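Local atomic coordinates of thiazoline oxidase/subtilisin-like protease (Prochloron didemni, PDB entry 4H6X), a protein that probably cleaves and transamidates precursor peptides during patellamide maturation, acting as a subtilisin-like protease. Residues 31-37 and 131-137; 16-20 and 329-333; 103-107 and 138-142; 43-48 and 260-265. One frame throughout, in Å; residues are numbered along the deposited sequence.

Contact 1 (31-37 and 131-137)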
loop_
_atom_site.group_PDB
_atom_site.type_symbol
_atom_site.label_atom_id
_atom_site.label_comp_id
_atom_site.label_asym_id
_atom_site.label_seq_id
_atom_site.Cartn_x
_atom_site.Cartn_y
_atom_site.Cartn_z
ATOM N N PRO A 31 6.460 -10.061 -11.983
ATOM C CA PRO A 31 6.177 -11.114 -10.996
ATOM C C PRO A 31 7.381 -11.584 -10.179
ATOM O O PRO A 31 7.203 -12.359 -9.239
ATOM C CB PRO A 31 5.622 -12.277 -11.852
ATOM C CG PRO A 31 5.979 -11.936 -13.259
ATOM C CD PRO A 31 5.971 -10.438 -13.323
ATOM N N GLN A 32 8.588 -11.135 -10.529
ATOM C CA GLN A 32 9.762 -11.418 -9.702
ATOM C C GLN A 32 9.831 -10.462 -8.502
ATOM O O GLN A 32 10.635 -10.656 -7.589
ATOM C CB GLN A 32 11.064 -11.332 -10.517
ATOM C CG GLN A 32 11.211 -12.380 -11.607
ATOM C CD GLN A 32 12.593 -12.360 -12.237
ATOM O OE1 GLN A 32 13.604 -12.556 -11.555
ATOM N NE2 GLN A 32 12.647 -12.123 -13.543
ATOM N N ILE A 33 9.003 -9.420 -8.518
ATOM C CA ILE A 33 8.942 -8.479 -7.398
ATOM C C ILE A 33 7.772 -8.903 -6.512
ATOM O O ILE A 33 6.614 -8.908 -6.962
ATOM C CB ILE A 33 8.764 -7.010 -7.870
ATOM C CG1 ILE A 33 9.919 -6.581 -8.800
ATOM C CG2 ILE A 33 8.639 -6.061 -6.676
ATOM C CD1 ILE A 33 11.300 -6.803 -8.220
ATOM N N THR A 34 8.099 -9.261 -5.273
ATOM C CA THR A 34 7.121 -9.708 -4.276
ATOM C C THR A 34 6.859 -8.631 -3.238
ATOM O O THR A 34 7.797 -8.155 -2.590
ATOM C CB THR A 34 7.595 -11.003 -3.578
ATOM O OG1 THR A 34 7.683 -12.043 -4.556
ATOM C CG2 THR A 34 6.609 -11.421 -2.446
ATOM N N ILE A 35 5.589 -8.251 -3.096
ATOM C CA ILE A 35 5.161 -7.305 -2.067
ATOM C C ILE A 35 4.399 -8.106 -1.018
ATOM O O ILE A 35 3.454 -8.813 -1.349
ATOM C CB ILE A 35 4.217 -6.208 -2.645
ATOM C CG1 ILE A 35 4.899 -5.432 -3.795
ATOM C CG2 ILE A 35 3.734 -5.263 -1.543
ATOM C CD1 ILE A 35 3.925 -4.958 -4.868
ATOM N N VAL A 36 4.825 -8.006 0.242
ATOM C CA VAL A 36 4.089 -8.648 1.334
ATOM C C VAL A 36 3.348 -7.560 2.087
ATOM O O VAL A 36 3.953 -6.591 2.560
ATOM C CB VAL A 36 5.000 -9.466 2.284
ATOM C CG1 VAL A 36 4.178 -10.097 3.404
ATOM C CG2 VAL A 36 5.736 -10.559 1.508
ATOM N N ILE A 37 2.039 -7.742 2.210
ATOM C CA ILE A 37 1.178 -6.757 2.839
ATOM C C ILE A 37 0.748 -7.256 4.210
ATOM O O ILE A 37 0.006 -8.252 4.333
ATOM C CB ILE A 37 -0.062 -6.461 1.957
ATOM C CG1 ILE A 37 0.382 -5.901 0.592
ATOM C CG2 ILE A 37 -1.020 -5.500 2.649
ATOM C CD1 ILE A 37 -0.772 -5.745 -0.402
ATOM N N ASN A 131 0.957 -6.215 -12.103
ATOM C CA ASN A 131 1.705 -7.403 -12.539
ATOM C C ASN A 131 2.736 -7.949 -11.556
ATOM O O ASN A 131 3.362 -8.973 -11.828
ATOM C CB ASN A 131 2.357 -7.181 -13.917
ATOM C CG ASN A 131 1.368 -7.319 -15.067
ATOM O OD1 ASN A 131 1.630 -6.863 -16.183
ATOM N ND2 ASN A 131 0.233 -7.957 -14.804
ATOM N N CYS A 132 2.906 -7.275 -10.421
ATOM C CA CYS A 132 3.766 -7.789 -9.342
ATOM C C CYS A 132 3.081 -8.894 -8.574
ATOM O O CYS A 132 1.845 -9.008 -8.607
ATOM C CB CYS A 132 4.158 -6.665 -8.380
ATOM S SG CYS A 132 5.224 -5.430 -9.158
ATOM N N ARG A 133 3.885 -9.705 -7.886
ATOM C CA ARG A 133 3.384 -10.777 -7.024
ATOM C C ARG A 133 3.055 -10.173 -5.661
ATOM O O ARG A 133 3.858 -9.426 -5.087
ATOM C CB ARG A 133 4.448 -11.872 -6.882
ATOM C CG ARG A 133 4.056 -13.084 -6.039
ATOM C CD ARG A 133 5.090 -14.192 -6.201
ATOM N NE ARG A 133 4.934 -15.249 -5.205
ATOM C CZ ARG A 133 5.721 -15.411 -4.143
ATOM N NH1 ARG A 133 6.747 -14.593 -3.927
ATOM N NH2 ARG A 133 5.490 -16.407 -3.297
ATOM N N VAL A 134 1.860 -10.466 -5.156
ATOM C CA VAL A 134 1.458 -9.931 -3.861
ATOM C C VAL A 134 1.092 -11.067 -2.917
ATOM O O VAL A 134 0.327 -11.970 -3.294
ATOM C CB VAL A 134 0.276 -8.946 -3.980
ATOM C CG1 VAL A 134 -0.318 -8.661 -2.603
ATOM C CG2 VAL A 134 0.719 -7.649 -4.658
ATOM N N ILE A 135 1.668 -11.024 -1.715
ATOM C CA ILE A 135 1.274 -11.914 -0.614
ATOM C C ILE A 135 0.628 -11.080 0.485
ATOM O O ILE A 135 1.260 -10.179 1.051
ATOM C CB ILE A 135 2.476 -12.686 -0.023
ATOM C CG1 ILE A 135 3.093 -13.607 -1.092
ATOM C CG2 ILE A 135 2.064 -13.478 1.238
ATOM C CD1 ILE A 135 4.444 -14.213 -0.706
ATOM N N ASN A 136 -0.645 -11.352 0.756
ATOM C CA ASN A 136 -1.299 -10.797 1.929
ATOM C C ASN A 136 -1.005 -11.658 3.153
ATOM O O ASN A 136 -1.152 -12.882 3.110
ATOM C CB ASN A 136 -2.808 -10.683 1.699
ATOM C CG ASN A 136 -3.186 -9.473 0.854
ATOM O OD1 ASN A 136 -3.225 -8.339 1.349
ATOM N ND2 ASN A 136 -3.493 -9.708 -0.406
ATOM N N MET A 137 -0.585 -11.025 4.242
ATOM C CA MET A 137 -0.400 -11.730 5.513
ATOM C C MET A 137 -1.394 -11.157 6.533
ATOM O O MET A 137 -1.061 -10.220 7.282
ATOM C CB MET A 137 1.043 -11.583 6.007
ATOM C CG MET A 137 1.371 -12.444 7.225
ATOM S SD MET A 137 2.988 -12.078 7.959
ATOM C CE MET A 137 4.052 -12.444 6.576
#
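Thr34 OG1 sits at the edge of the Arg133 guanidinium, 13° out of its plane, while Ile135 CG1 lies over one face, offset toward the rim. The edge contact is a hydrogen bond from Arg133 NH1 to Thr34 OG1 of 2.8 Å. With CG anti to the backbone N (chi1 -178°) and the chain extended as far as NE, Arg133 runs side by side with Thr34 and points the same way. Thr34 CG2 also touches Ile135, 3.9 Å from its CD1. Replacing Arg133 by an alanine would probably leave Thr34 OG1 without this donor and uncover the flank of Ile135.

The amide of Asn136 is the second flat group. Its OD1 lies 3.7 Å from Ile37 CB, and its polar ends are bound outside the segments, OD1 by Thr114 and ND2 by Tyr44. On the same sheet face Ile37 CD1 meets Val134 CG1 at 3.7 Å, and Ile35 CD1 packs on Cys132 CB at 3.9 Å; helices 101-118 and 273-293 cover this side. Val36 CG1 and Met137 CE meet on the other face, toward helix 154-165.

Backbone hydrogen bonds alternate in donor between the two strands, from Arg133 N to Ile33 O (3.0 Å) through to Met137 N to Ile37 O (2.8 Å). The strand axes lie 18° apart, in parallel sense. These are neighbouring inner strands of the parallel sheet of a subtilisin-like alpha/beta fold, and 34-39 ends at Asp39, which has charge-relay geometry with His109 and Ser274, consistent with a catalytic triad.

Contact 2 (16-20 and 329-333)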
loop_
_atom_site.group_PDB
_atom_site.type_symbol
_atom_site.label_atom_id
_atom_site.label_comp_id
_atom_site.label_asym_id
_atom_site.label_seq_id
_atom_site.Cartn_x
_atom_site.Cartn_y
_atom_site.Cartn_z
ATOM N N ARG A 16 -2.518 13.348 -10.951
ATOM C CA ARG A 16 -2.029 13.755 -9.639
ATOM C C ARG A 16 -0.568 13.362 -9.421
ATOM O O ARG A 16 0.072 13.860 -8.502
ATOM C CB ARG A 16 -2.928 13.183 -8.536
ATOM C CG ARG A 16 -4.317 13.815 -8.505
ATOM C CD ARG A 16 -5.294 13.048 -7.615
ATOM N NE ARG A 16 -4.955 13.135 -6.189
ATOM C CZ ARG A 16 -5.648 12.552 -5.209
ATOM N NH1 ARG A 16 -6.727 11.825 -5.480
ATOM N NH2 ARG A 16 -5.257 12.703 -3.949
ATOM N N ILE A 17 -0.057 12.457 -10.255
ATOM C CA ILE A 17 1.321 11.960 -10.114
ATOM C C ILE A 17 2.094 12.091 -11.424
ATOM O O ILE A 17 2.072 11.189 -12.263
ATOM C CB ILE A 17 1.393 10.502 -9.583
ATOM C CG1 ILE A 17 0.567 10.361 -8.293
ATOM C CG2 ILE A 17 2.834 10.111 -9.310
ATOM C CD1 ILE A 17 0.433 8.938 -7.780
ATOM N N PRO A 18 2.800 13.223 -11.596
ATOM C CA PRO A 18 3.652 13.410 -12.770
ATOM C C PRO A 18 4.563 12.199 -12.986
ATOM O O PRO A 18 5.172 11.713 -12.038
ATOM C CB PRO A 18 4.473 14.657 -12.396
ATOM C CG PRO A 18 3.569 15.426 -11.489
ATOM C CD PRO A 18 2.905 14.355 -10.657
ATOM N N GLY A 19 4.626 11.690 -14.213
ATOM C CA GLY A 19 5.505 10.565 -14.528
ATOM C C GLY A 19 4.863 9.190 -14.392
ATOM O O GLY A 19 5.418 8.194 -14.877
ATOM N N LEU A 20 3.695 9.119 -13.747
ATOM C CA LEU A 20 3.046 7.819 -13.520
ATOM C C LEU A 20 2.660 7.151 -14.835
ATOM O O LEU A 20 2.973 5.973 -15.057
ATOM C CB LEU A 20 1.828 7.932 -12.584
ATOM C CG LEU A 20 1.060 6.622 -12.337
ATOM C CD1 LEU A 20 1.928 5.580 -11.634
ATOM C CD2 LEU A 20 -0.233 6.864 -11.566
ATOM N N PHE A 329 7.136 15.994 -2.217
ATOM C CA PHE A 329 6.152 15.202 -2.954
ATOM C C PHE A 329 6.852 14.275 -3.945
ATOM O O PHE A 329 7.849 14.662 -4.560
ATOM C CB PHE A 329 5.170 16.136 -3.681
ATOM C CG PHE A 329 4.059 15.418 -4.398
ATOM C CD1 PHE A 329 2.926 14.988 -3.705
ATOM C CD2 PHE A 329 4.144 15.167 -5.758
ATOM C CE1 PHE A 329 1.902 14.326 -4.368
ATOM C CE2 PHE A 329 3.120 14.499 -6.425
ATOM C CZ PHE A 329 2.000 14.081 -5.728
ATOM N N VAL A 330 6.320 13.059 -4.106
ATOM C CA VAL A 330 6.894 12.049 -5.001
ATOM C C VAL A 330 7.205 12.632 -6.381
ATOM O O VAL A 330 6.375 13.343 -6.967
ATOM C CB VAL A 330 5.987 10.788 -5.108
ATOM C CG1 VAL A 330 4.602 11.140 -5.631
ATOM C CG2 VAL A 330 6.626 9.699 -5.964
ATOM N N ASN A 331 8.396 12.314 -6.886
ATOM C CA ASN A 331 8.883 12.829 -8.163
ATOM C C ASN A 331 9.391 11.676 -9.006
ATOM O O ASN A 331 10.598 11.445 -9.106
ATOM C CB ASN A 331 9.989 13.879 -7.916
ATOM C CG ASN A 331 10.550 14.492 -9.198
ATOM O OD1 ASN A 331 10.038 14.268 -10.292
ATOM N ND2 ASN A 331 11.634 15.258 -9.060
ATOM N N ILE A 332 8.459 10.947 -9.614
ATOM C CA ILE A 332 8.801 9.842 -10.499
ATOM C C ILE A 332 9.829 10.231 -11.586
ATOM O O ILE A 332 10.827 9.531 -11.763
ATOM C CB ILE A 332 7.542 9.188 -11.126
ATOM C CG1 ILE A 332 6.773 8.368 -10.072
ATOM C CG2 ILE A 332 7.918 8.290 -12.291
ATOM C CD1 ILE A 332 5.471 7.775 -10.600
ATOM N N PRO A 333 9.588 11.333 -12.331
ATOM C CA PRO A 333 10.582 11.647 -13.388
ATOM C C PRO A 333 12.004 11.842 -12.835
ATOM O O PRO A 333 12.970 11.299 -13.387
ATOM C CB PRO A 333 10.045 12.964 -13.994
ATOM C CG PRO A 333 8.579 12.954 -13.685
ATOM C CD PRO A 333 8.480 12.310 -12.317
HETATM O O HOH W 1 5.724 11.878 -9.407
#
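Arg16 meets Phe329 through its backbone: Arg16 O lies 3.4 Å from Phe329 CZ, at the edge of the ring and near its plane, while Val330 CG1 covers one ring face. The guanidinium of Arg16 turns to other parts of the chain, where NH2 is bonded to Glu255 O beside strand 249-253.

Ile17 supplies the apolar centre. Its CG2, anti to the backbone N (chi1 -52° for CG1), is directed at the second segment and meets Ile332 CD1 at 3.8 Å, with Val330 CG1 slightly farther off; helix 273-293 borders both isoleucines. Pro18 adds CD at the edge of the Phe329 ring, 4.2 Å from CE2. Its carbonyl does more: a water gives one hydrogen to Pro18 O (2.7 Å) and one to Val330 O (2.9 Å), and takes one from Ile332 N. The segments share no direct hydrogen bond, so this three-way water is the polar bridge between them.

The closest pair of CA atoms is that of Gly19 and Ile332, 5.3 Å apart. A side chain on Gly19 would run into Ile332 CG2 and Pro333 CD, and phi of 92° independently suits a residue without one. Leu20 then brings its CA to 3.8 Å from Ile332 CD1.

The bond from Leu20 N to Ile17 O closes a type II beta turn with Pro18 and Gly19 at its corners, and Gly19 is also the N-cap of helix 20-26. This turn thus packs on the N terminus of helix 332-340, capped by the Asn331 side chain, beside edge strand 249-253 of the subtilisin-like fold.

Contact 3 (103-107 and 138-142)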
loop_
_atom_site.group_PDB
_atom_site.type_symbol
_atom_site.label_atom_id
_atom_site.label_comp_id
_atom_site.label_asym_id
_atom_site.label_seq_id
_atom_site.Cartn_x
_atom_site.Cartn_y
_atom_site.Cartn_z
ATOM N N ARG A 103 -12.276 -5.660 13.584
ATOM C CA ARG A 103 -11.757 -6.536 12.526
ATOM C C ARG A 103 -12.194 -6.055 11.154
ATOM O O ARG A 103 -11.443 -6.175 10.189
ATOM C CB ARG A 103 -12.219 -7.984 12.706
ATOM C CG ARG A 103 -11.674 -8.682 13.945
ATOM C CD ARG A 103 -12.302 -10.069 14.084
ATOM N NE ARG A 103 -12.032 -10.891 12.912
ATOM C CZ ARG A 103 -12.798 -11.892 12.484
ATOM N NH1 ARG A 103 -13.913 -12.210 13.121
ATOM N NH2 ARG A 103 -12.441 -12.579 11.404
ATOM N N ILE A 104 -13.416 -5.527 11.056
ATOM C CA ILE A 104 -13.908 -5.033 9.763
ATOM C C ILE A 104 -13.066 -3.848 9.276
ATOM O O ILE A 104 -12.708 -3.800 8.113
ATOM C CB ILE A 104 -15.416 -4.693 9.797
ATOM C CG1 ILE A 104 -16.249 -5.990 9.833
ATOM C CG2 ILE A 104 -15.828 -3.866 8.579
ATOM C CD1 ILE A 104 -17.698 -5.783 10.235
ATOM N N VAL A 105 -12.774 -2.899 10.164
ATOM C CA VAL A 105 -11.906 -1.766 9.823
ATOM C C VAL A 105 -10.621 -2.285 9.176
ATOM O O VAL A 105 -10.239 -1.818 8.108
ATOM C CB VAL A 105 -11.578 -0.858 11.038
ATOM C CG1 VAL A 105 -10.509 0.183 10.690
ATOM C CG2 VAL A 105 -12.827 -0.148 11.542
ATOM N N LEU A 106 -9.984 -3.265 9.819
ATOM C CA LEU A 106 -8.717 -3.840 9.323
ATOM C C LEU A 106 -8.876 -4.588 8.009
ATOM O O LEU A 106 -8.041 -4.452 7.102
ATOM C CB LEU A 106 -8.093 -4.772 10.372
ATOM C CG LEU A 106 -6.564 -4.868 10.316
ATOM C CD1 LEU A 106 -5.933 -3.563 10.775
ATOM C CD2 LEU A 106 -6.055 -6.035 11.155
ATOM N N ASN A 107 -9.935 -5.391 7.895
ATOM C CA ASN A 107 -10.130 -6.177 6.674
ATOM C C ASN A 107 -10.549 -5.295 5.515
ATOM O O ASN A 107 -10.128 -5.508 4.369
ATOM C CB ASN A 107 -11.152 -7.289 6.889
ATOM C CG ASN A 107 -10.700 -8.295 7.923
ATOM O OD1 ASN A 107 -9.506 -8.404 8.223
ATOM N ND2 ASN A 107 -11.653 -9.045 8.479
ATOM N N PRO A 138 -2.636 -11.688 6.549
ATOM C CA PRO A 138 -3.687 -11.039 7.352
ATOM C C PRO A 138 -3.427 -11.123 8.849
ATOM O O PRO A 138 -2.953 -12.150 9.329
ATOM C CB PRO A 138 -4.945 -11.851 7.007
ATOM C CG PRO A 138 -4.648 -12.442 5.668
ATOM C CD PRO A 138 -3.179 -12.791 5.744
ATOM N N GLN A 139 -3.779 -10.055 9.563
ATOM C CA GLN A 139 -3.525 -9.917 10.990
ATOM C C GLN A 139 -4.816 -9.815 11.829
ATOM O O GLN A 139 -4.756 -9.597 13.047
ATOM C CB GLN A 139 -2.679 -8.656 11.244
ATOM C CG GLN A 139 -1.356 -8.590 10.479
ATOM C CD GLN A 139 -0.421 -9.731 10.842
ATOM O OE1 GLN A 139 -0.296 -10.098 12.012
ATOM N NE2 GLN A 139 0.218 -10.315 9.840
ATOM N N ASP A 140 -5.982 -9.946 11.202
ATOM C CA ASP A 140 -7.224 -9.557 11.912
ATOM C C ASP A 140 -7.591 -10.507 13.057
ATOM O O ASP A 140 -8.333 -10.125 13.994
ATOM C CB ASP A 140 -8.393 -9.351 10.945
ATOM C CG ASP A 140 -8.809 -10.622 10.246
ATOM O OD1 ASP A 140 -7.939 -11.242 9.577
ATOM O OD2 ASP A 140 -10.014 -10.984 10.363
ATOM N N ALA A 141 -7.045 -11.723 12.987
ATOM C CA ALA A 141 -7.336 -12.761 13.964
ATOM C C ALA A 141 -6.814 -12.437 15.356
ATOM O O ALA A 141 -7.420 -12.855 16.344
ATOM C CB ALA A 141 -6.837 -14.110 13.493
ATOM N N VAL A 142 -5.717 -11.681 15.446
ATOM C CA VAL A 142 -5.269 -11.159 16.756
ATOM C C VAL A 142 -6.325 -10.259 17.415
ATOM O O VAL A 142 -6.175 -9.859 18.571
ATOM C CB VAL A 142 -3.909 -10.403 16.714
ATOM C CG1 VAL A 142 -2.811 -11.287 16.170
ATOM C CG2 VAL A 142 -3.991 -9.087 15.944
#
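Arg103 and Asn107 both direct N-H groups at a single oxygen, Asp140 OD2. The salt bridge is side-on: Arg103 offers NE at 3.3 Å and NH2 at 3.1 Å to Asp140 OD2, which lies 7° out of the guanidinium plane. NH2 arrives nearly along the C-O axis of the carboxylate and NE on its anti side. The bend at chi3 of Arg103 (59°) swings the guanidinium round to present this edge.

The neutral hydrogen bond comes from another direction. Asn107 ND2 reaches Asp140 OD2 at 3.2 Å from above the carboxylate plane, the two flat groups being turned 79° against each other. Asn107 OD1 stands 3.1 Å from Asp140 CG and makes no bond to this carboxylate; it accepts from Asp41 N. Tyr73 OH is a further partner of ND2, and Glu66 O one of Arg103 NH2.

Apolar contact is slight. Leu106 CD2 rests 3.8 Å from Asp140 CA, over the start of the type I turn from Gln139 to Val142, and its side chain also touches Asp39 of the probable catalytic triad. Helix 101-118, which carries His109, is thereby joined to the loop leaving strand 133-138, near the Asp39 end of the parallel sheet.

An alanine at Asp140 would probably leave the Arg103 charge without this mate and take one acceptor from Asn107 ND2. Three N-H groups on one oxygen, two from a cation, should stabilise the ionised carboxylate and concentrate its negative charge on OD2, so polar bonds probably do much to join loop and helix.

Contact 4 (43-48 and 260-265)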
loop_
_atom_site.group_PDB
_atom_site.type_symbol
_atom_site.label_atom_id
_atom_site.label_comp_id
_atom_site.label_asym_id
_atom_site.label_seq_id
_atom_site.Cartn_x
_atom_site.Cartn_y
_atom_site.Cartn_z
ATOM N N ASP A 43 -10.592 -9.410 0.440
ATOM C CA ASP A 43 -11.642 -10.233 -0.162
ATOM C C ASP A 43 -11.221 -10.593 -1.582
ATOM O O ASP A 43 -11.338 -9.786 -2.492
ATOM C CB ASP A 43 -12.968 -9.457 -0.128
ATOM C CG ASP A 43 -14.141 -10.218 -0.766
ATOM O OD1 ASP A 43 -13.970 -11.364 -1.239
ATOM O OD2 ASP A 43 -15.246 -9.637 -0.793
ATOM N N TYR A 44 -10.720 -11.811 -1.755
ATOM C CA TYR A 44 -10.218 -12.279 -3.052
ATOM C C TYR A 44 -11.296 -12.672 -4.067
ATOM O O TYR A 44 -10.959 -13.112 -5.163
ATOM C CB TYR A 44 -9.284 -13.479 -2.856
ATOM C CG TYR A 44 -7.870 -13.142 -2.464
ATOM C CD1 TYR A 44 -7.494 -11.829 -2.138
ATOM C CD2 TYR A 44 -6.904 -14.140 -2.386
ATOM C CE1 TYR A 44 -6.188 -11.528 -1.772
ATOM C CE2 TYR A 44 -5.604 -13.839 -2.023
ATOM C CZ TYR A 44 -5.254 -12.539 -1.712
ATOM O OH TYR A 44 -3.952 -12.251 -1.333
ATOM N N THR A 45 -12.571 -12.532 -3.711
ATOM C CA THR A 45 -13.656 -12.735 -4.689
ATOM C C THR A 45 -13.908 -11.494 -5.554
ATOM O O THR A 45 -14.627 -11.575 -6.540
ATOM C CB THR A 45 -14.997 -13.170 -4.042
ATOM O OG1 THR A 45 -15.522 -12.110 -3.225
ATOM C CG2 THR A 45 -14.832 -14.429 -3.212
ATOM N N LEU A 46 -13.318 -10.352 -5.198
ATOM C CA LEU A 46 -13.525 -9.128 -5.987
ATOM C C LEU A 46 -12.822 -9.208 -7.332
ATOM O O LEU A 46 -11.681 -9.678 -7.413
ATOM C CB LEU A 46 -13.082 -7.887 -5.217
ATOM C CG LEU A 46 -13.649 -7.767 -3.801
ATOM C CD1 LEU A 46 -13.165 -6.497 -3.118
ATOM C CD2 LEU A 46 -15.173 -7.827 -3.805
ATOM N N SER A 47 -13.500 -8.746 -8.386
ATOM C CA SER A 47 -12.993 -8.896 -9.752
ATOM C C SER A 47 -11.672 -8.168 -9.984
ATOM O O SER A 47 -10.884 -8.582 -10.825
ATOM C CB SER A 47 -14.034 -8.465 -10.800
ATOM O OG SER A 47 -14.431 -7.109 -10.625
ATOM N N CYS A 48 -11.418 -7.105 -9.223
ATOM C CA CYS A 48 -10.139 -6.398 -9.326
ATOM C C CYS A 48 -8.930 -7.293 -9.049
ATOM O O CYS A 48 -7.821 -6.969 -9.459
ATOM C CB CYS A 48 -10.122 -5.152 -8.442
ATOM S SG CYS A 48 -10.162 -5.483 -6.666
ATOM N N ALA A 260 -10.995 -0.948 -3.452
ATOM C CA ALA A 260 -12.051 -1.925 -3.180
ATOM C C ALA A 260 -12.476 -1.996 -1.709
ATOM O O ALA A 260 -11.703 -1.647 -0.801
ATOM C CB ALA A 260 -11.622 -3.294 -3.672
ATOM N N GLN A 261 -13.706 -2.464 -1.492
ATOM C CA GLN A 261 -14.240 -2.740 -0.171
ATOM C C GLN A 261 -14.856 -4.151 -0.202
ATOM O O GLN A 261 -15.337 -4.590 -1.255
ATOM C CB GLN A 261 -15.253 -1.664 0.261
ATOM C CG GLN A 261 -16.548 -1.637 -0.548
ATOM C CD GLN A 261 -17.327 -0.340 -0.434
ATOM O OE1 GLN A 261 -17.828 0.171 -1.437
ATOM N NE2 GLN A 261 -17.454 0.185 0.768
ATOM N N PRO A 262 -14.816 -4.876 0.932
ATOM C CA PRO A 262 -15.236 -6.286 0.942
ATOM C C PRO A 262 -16.676 -6.507 0.463
ATOM O O PRO A 262 -17.540 -5.660 0.698
ATOM C CB PRO A 262 -15.147 -6.689 2.426
ATOM C CG PRO A 262 -14.352 -5.631 3.103
ATOM C CD PRO A 262 -14.370 -4.400 2.256
ATOM N N CYS A 263 -16.899 -7.651 -0.187
ATOM C CA CYS A 263 -18.235 -8.200 -0.489
ATOM C C CYS A 263 -19.030 -7.458 -1.556
ATOM O O CYS A 263 -20.215 -7.731 -1.746
ATOM C CB CYS A 263 -19.075 -8.324 0.779
ATOM S SG CYS A 263 -18.343 -9.391 2.027
ATOM N N THR A 264 -18.388 -6.523 -2.246
ATOM C CA THR A 264 -19.061 -5.793 -3.304
ATOM C C THR A 264 -18.104 -5.357 -4.396
ATOM O O THR A 264 -16.921 -5.143 -4.151
ATOM C CB THR A 264 -19.874 -4.586 -2.793
ATOM O OG1 THR A 264 -20.418 -3.890 -3.918
ATOM C CG2 THR A 264 -19.003 -3.611 -1.993
ATOM N N GLU A 265 -18.641 -5.211 -5.602
ATOM C CA GLU A 265 -17.849 -4.781 -6.738
ATOM C C GLU A 265 -17.679 -3.269 -6.789
ATOM O O GLU A 265 -16.799 -2.780 -7.495
ATOM C CB GLU A 265 -18.433 -5.319 -8.050
ATOM C CG GLU A 265 -18.158 -6.797 -8.262
ATOM C CD GLU A 265 -16.667 -7.119 -8.376
ATOM O OE1 GLU A 265 -15.911 -6.342 -9.005
ATOM O OE2 GLU A 265 -16.255 -8.164 -7.846
HETATM O O HOH W 2 -17.065 -10.472 -7.176
HETATM O O HOH W 3 -13.493 -5.467 -7.688
#
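An Asx turn, nested in a type I beta turn from Asp43 to Leu46, meets a type II turn from Gln261 to Thr264 in the loop of a beta hairpin. The first follows strand 34-39; the second joins strands 257-259 and 268-270. Asp43 serves both turns. Its OD1 accepts from Thr45 N (3.1 Å) and Thr45 OG1 (2.6 Å), which approach from the same face of the carboxylate. Its OD2 takes Cys263 N at 2.7 Å, nearly head-on to the C-O bond; with CG anti to the backbone N (chi1 179°) the carboxylate reaches across to the second turn.

Between the turns Leu46 wedges its two methyls: CD1 touches Ala260 CB at 3.6 Å, and CD2 lies 3.2 Å from Thr264 O. Cys48 SG adds a looser contact on the same Ala260 methyl.

At the outer end Glu265, bent at chi2 (-63°), curls back over the start of the 3-10 segment. Two waters link it to the first segment, one from OE2 to Thr45 O, one from OE1 to Cys48 N. Ser47 OG is modelled doubtfully close to OE1, but the bond from Ser47 N to Glu265 OE2, 2.9 Å with an N-H...O angle of 156°, uses the syn lone pair.

From the N terminus, 16-20 comes first and waits longest for its partner: contact 2 closes a loop of 308 residues, inside which the other three are nested, and it ties the two ends of the modelled fold together. Contact 1 follows, joining adjacent strands of the parallel sheet. Before its loop closes, 43-48 and 103-107 have both begun, so contact 1 crosses contact 4 and contact 3. Contact 3 closes directly after it, where strand 133-138 runs into the loop facing helix 101-118, and is nested in contact 4, which brings the hairpin loop to the turn after strand 34-39. Contacts 2 and 3 lie on opposite sides of the chain's centre, their centres about 32 Å apart.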